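Long-range contacts in esterase D (Cellvibrio japonicus, PDB 2W87), which binds glucuronic acid-containing sugars through this calcium-binding carbohydrate-binding module of family 35, part of a longer enzyme that probably degrades plant cell walls: residues Q5-G10 / T26-A31; W43-T48 / V101-G106. One frame throughout, in Å; residues are numbered along the deposited sequence.

Contact 1 of 2, residues Q5-G10 / T26-A31; sequences QEAQAG and TGSGFA. With CA (calcium ion), chain D.
Glu6 and Gly29, both buried, meet around a calcium ion that draws two loops together. The Glu6 carboxylate binds the ion with both oxygens, OE1 and OE2 each lying 2.5 Å from the calcium. Its chain reaches the metal by folding back: CG sits between the backbone N and the carbonyl carbon (chi1 64°), and a second bend follows at chi2. The amide side chain of Gln5 is a further ligand. From the other loop come two backbone oxygens, Thr26 O and Gly29 O, the latter 2.4 Å from the calcium. Glu6 OE2 also accepts a hydrogen bond from Gly29 N (2.9 Å), which arrives from well above the carboxylate plane, 59° out of it. Gly27 takes the second position of a type II' turn, where positive phi suits glycine and its bare backbone can press against Glu6.

Toward the surface, one water donates to Glu6 O at 2.8 Å and accepts from Ser28 N; the Ser28 hydroxyl serves a second, bound to Gln8 NE2. Ala7 offers only a methyl, CB 3.9 Å from Ser28 OG.

This calcium is distinct from the one held by Asn32, Thr33 and Asn35; it ties the loop after strand 2-5 to the turn before strand 30-33, where Phe30 approaches the bound glucuronic acid to about 4 Å (side chain to sugar). Asp124 of strand 122-129 is another ligand, and Glu6 rests on Ile18 of strand 16-19.

Contact 2 of 2, residues W43-T48 / V101-G106; sequences WAIDAT and VDLVQG
Ala47 and Gly106 form an antiparallel, hydrogen-bonded pair that supplies the backbone bonds of this contact. Ala47 N donates to Gly106 O at 2.9 Å, and Gly106 N returns a bond to Ala47 O at 2.8 Å; the second is nearly straight at 172° and lies in the carbonyl plane. Gly106 O takes a further, weaker approach from the CA-H of Asp46, the carbon standing 3.3 Å from that oxygen. With phi positive and psi near -143°, Gly106 adopts a conformation that residues bearing a CB rarely tolerate, so glycine fits the start of its strand.

One side chain adds a polar bond. Gln105 extends alongside Thr48, its CG anti to the backbone N (chi1 -171°) and the chain extended beyond, until NE2 donates to Thr48 O over 3.2 Å. The oxygen lies in the plane of the Gln105 amide, and the length of the extended glutamine lets it reach this carbonyl just past the backbone pair.

Apolar contacts lie on the inner side. Leu103 CD1 meets Ile45 CG2 at 3.9 Å, the two branched chains crossing at about a right angle, and the same methyl lies more loosely by Ala47 CB. Small Ala47 can also sit close to Val104 O.

Residues 101-106 carry the chain out of strand 95-103, an outermost strand of the four-stranded sheet, into strand 106-114, a partner of strand 40-47 in the facing sheet of this beta-sandwich. Ile45 reaches Val128 of strand 122-129 across the interior, and Asn108 OD1 accepts a hydrogen bond from Val104 N in the connection between the two strands.

Both contacts mix buried and exposed residues, but their chemistry differs. Contact 1 is a metal site between loops, where charge and backbone carbonyls gather round calcium and two waters bridge the loops on the outer side. Contact 2, away from the ligand and metal sites, joins one antiparallel pair of backbone bonds to aliphatic packing inside, with a glutamine-to-carbonyl bond on the exposed side. Their centres lie about 19 Å apart, yet they touch: Gly10 O, at the end of contact 1, is 2.9 Å from Ala44 N in contact 2, a probable hydrogen bond. Strand 122-129 serves both, giving Asp124 to the calcium and Val128 to the packing around Ile45.

Contact 1 of 2, residues Q5-G10 / T26-A31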
# COMPACT_ATOMS: atom_id res chain seq x y z
N GLN A 5 -5.05 -2.98 7.52
CA GLN A 5 -4.97 -1.67 8.15
C GLN A 5 -3.66 -1.56 8.96
O GLN A 5 -3.14 -2.55 9.45
CB GLN A 5 -6.14 -1.47 9.12
CG GLN A 5 -7.52 -1.52 8.48
CD GLN A 5 -7.89 -0.27 7.72
OE1 GLN A 5 -7.12 0.67 7.66
NE2 GLN A 5 -9.11 -0.24 7.17
N GLU A 6 -3.17 -0.33 9.10
CA GLU A 6 -2.20 -0.00 10.13
C GLU A 6 -2.61 -0.61 11.47
O GLU A 6 -3.81 -0.74 11.76
CB GLU A 6 -2.09 1.51 10.27
CG GLU A 6 -3.37 2.22 10.75
CD GLU A 6 -4.50 2.28 9.71
OE1 GLU A 6 -4.18 2.27 8.49
OE2 GLU A 6 -5.72 2.35 10.07
N ALA A 7 -1.61 -0.99 12.25
CA ALA A 7 -1.84 -1.45 13.62
C ALA A 7 -2.58 -2.77 13.66
O ALA A 7 -3.21 -3.08 14.69
CB ALA A 7 -2.60 -0.42 14.38
N GLN A 8 -2.52 -3.55 12.58
CA GLN A 8 -3.13 -4.89 12.52
C GLN A 8 -2.16 -5.87 11.83
O GLN A 8 -1.22 -5.46 11.14
CB GLN A 8 -4.50 -4.82 11.82
CG GLN A 8 -5.49 -3.80 12.43
CD GLN A 8 -5.98 -4.15 13.86
OE1 GLN A 8 -6.07 -5.32 14.23
NE2 GLN A 8 -6.34 -3.11 14.64
N ALA A 9 -2.37 -7.16 12.03
CA ALA A 9 -1.52 -8.18 11.44
C ALA A 9 -1.47 -8.00 9.94
O ALA A 9 -2.51 -7.79 9.30
CB ALA A 9 -2.01 -9.62 11.80
N GLY A 10 -0.27 -8.08 9.39
CA GLY A 10 -0.07 -7.91 7.95
C GLY A 10 0.45 -6.53 7.60
O GLY A 10 0.93 -6.32 6.50
N THR A 26 -10.09 4.69 7.33
CA THR A 26 -10.74 3.57 7.98
C THR A 26 -9.70 2.94 8.91
O THR A 26 -8.52 3.24 8.80
CB THR A 26 -11.31 2.57 6.95
OG1 THR A 26 -10.28 2.11 6.07
CG2 THR A 26 -12.41 3.22 6.12
N GLY A 27 -10.12 2.11 9.86
CA GLY A 27 -9.18 1.66 10.88
C GLY A 27 -8.78 2.79 11.80
O GLY A 27 -9.53 3.74 11.96
N SER A 28 -7.60 2.71 12.42
CA SER A 28 -7.18 3.71 13.37
C SER A 28 -6.44 4.90 12.73
O SER A 28 -6.08 5.87 13.42
CB SER A 28 -6.32 3.08 14.46
OG SER A 28 -5.21 2.40 13.90
N GLY A 29 -6.21 4.85 11.42
CA GLY A 29 -5.53 5.96 10.75
C GLY A 29 -5.09 5.65 9.33
O GLY A 29 -5.75 4.93 8.59
N PHE A 30 -3.95 6.23 8.96
CA PHE A 30 -3.38 6.06 7.64
C PHE A 30 -1.87 6.19 7.73
O PHE A 30 -1.35 6.79 8.68
CB PHE A 30 -3.95 7.08 6.67
CG PHE A 30 -3.87 8.51 7.15
CD1 PHE A 30 -2.72 9.26 6.96
CD2 PHE A 30 -4.95 9.11 7.78
CE1 PHE A 30 -2.66 10.57 7.38
CE2 PHE A 30 -4.89 10.41 8.20
CZ PHE A 30 -3.75 11.15 8.00
N ALA A 31 -1.16 5.58 6.80
CA ALA A 31 0.29 5.66 6.77
C ALA A 31 0.69 6.93 6.02
O ALA A 31 0.27 7.16 4.87
CB ALA A 31 0.89 4.42 6.09
CA CA D . -6.47 2.83 7.73
O HOH W 1 -6.42 -0.12 12.43
O HOH W 2 -6.13 -0.28 15.16

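Contact 2 of 2, residues W43-T48 / V101-G106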
# COMPACT_ATOMS: atom_id res chain seq x y z
N TRP A 43 3.56 -4.21 3.63
CA TRP A 43 2.63 -5.21 4.12
C TRP A 43 3.18 -6.59 3.85
O TRP A 43 4.08 -6.77 3.04
CB TRP A 43 1.28 -5.13 3.40
CG TRP A 43 0.60 -3.79 3.45
CD1 TRP A 43 -0.25 -3.37 4.38
CD2 TRP A 43 0.74 -2.74 2.50
NE1 TRP A 43 -0.67 -2.08 4.10
CE2 TRP A 43 -0.08 -1.68 2.93
CE3 TRP A 43 1.47 -2.59 1.32
CZ2 TRP A 43 -0.20 -0.50 2.23
CZ3 TRP A 43 1.34 -1.40 0.61
CH2 TRP A 43 0.53 -0.38 1.07
N ALA A 44 2.57 -7.58 4.49
CA ALA A 44 2.95 -8.98 4.28
C ALA A 44 1.70 -9.82 4.13
O ALA A 44 0.80 -9.76 4.97
CB ALA A 44 3.77 -9.50 5.43
N ILE A 45 1.66 -10.62 3.07
CA ILE A 45 0.50 -11.46 2.75
C ILE A 45 0.96 -12.89 2.57
O ILE A 45 1.90 -13.14 1.84
CB ILE A 45 -0.13 -11.01 1.42
CG1 ILE A 45 -0.52 -9.51 1.46
CG2 ILE A 45 -1.33 -11.84 1.12
CD1 ILE A 45 -0.50 -8.88 0.05
N ASP A 46 0.29 -13.83 3.24
CA ASP A 46 0.55 -15.24 3.03
C ASP A 46 -0.51 -15.75 2.07
O ASP A 46 -1.69 -15.52 2.29
CB ASP A 46 0.49 -16.02 4.34
CG ASP A 46 0.81 -17.49 4.14
OD1 ASP A 46 2.01 -17.86 4.23
OD2 ASP A 46 -0.14 -18.27 3.83
N ALA A 47 -0.08 -16.42 1.00
CA ALA A 47 -0.98 -16.97 -0.02
C ALA A 47 -0.84 -18.48 -0.03
O ALA A 47 0.26 -19.00 -0.07
CB ALA A 47 -0.63 -16.39 -1.40
N THR A 48 -1.96 -19.21 0.02
CA THR A 48 -1.84 -20.66 0.10
C THR A 48 -1.41 -21.24 -1.25
O THR A 48 -0.84 -22.30 -1.30
CB THR A 48 -3.15 -21.33 0.55
OG1 THR A 48 -4.16 -21.07 -0.42
CG2 THR A 48 -3.59 -20.82 1.92
N VAL A 101 -1.63 -8.36 -9.42
CA VAL A 101 -0.26 -8.78 -9.17
C VAL A 101 -0.28 -10.28 -9.00
O VAL A 101 -1.30 -10.85 -8.62
CB VAL A 101 0.34 -8.19 -7.89
CG1 VAL A 101 0.29 -6.67 -7.91
CG2 VAL A 101 -0.35 -8.74 -6.64
N ASP A 102 0.86 -10.91 -9.26
CA ASP A 102 0.99 -12.34 -9.08
C ASP A 102 1.72 -12.57 -7.78
O ASP A 102 2.91 -12.25 -7.65
CB ASP A 102 1.73 -12.96 -10.25
CG ASP A 102 0.79 -13.31 -11.40
OD1 ASP A 102 -0.00 -14.27 -11.23
OD2 ASP A 102 0.83 -12.64 -12.44
N LEU A 103 1.00 -13.11 -6.81
CA LEU A 103 1.60 -13.49 -5.54
C LEU A 103 2.18 -14.89 -5.65
O LEU A 103 1.68 -15.74 -6.40
CB LEU A 103 0.58 -13.44 -4.40
CG LEU A 103 -0.08 -12.11 -4.03
CD1 LEU A 103 -0.83 -12.24 -2.70
CD2 LEU A 103 0.90 -10.98 -3.94
N VAL A 104 3.27 -15.12 -4.92
CA VAL A 104 3.87 -16.45 -4.84
C VAL A 104 3.21 -17.23 -3.70
O VAL A 104 2.70 -16.66 -2.73
CB VAL A 104 5.40 -16.40 -4.61
CG1 VAL A 104 6.08 -15.60 -5.73
CG2 VAL A 104 5.73 -15.80 -3.26
N GLN A 105 3.24 -18.56 -3.80
CA GLN A 105 2.78 -19.39 -2.70
C GLN A 105 3.65 -19.05 -1.48
O GLN A 105 4.87 -18.92 -1.60
CB GLN A 105 2.96 -20.87 -3.07
CG GLN A 105 2.32 -21.80 -2.11
CD GLN A 105 2.65 -23.25 -2.43
OE1 GLN A 105 3.77 -23.59 -2.82
NE2 GLN A 105 1.67 -24.11 -2.24
N GLY A 106 3.02 -18.88 -0.32
CA GLY A 106 3.77 -18.52 0.88
C GLY A 106 3.81 -17.03 1.14
O GLY A 106 2.85 -16.34 0.87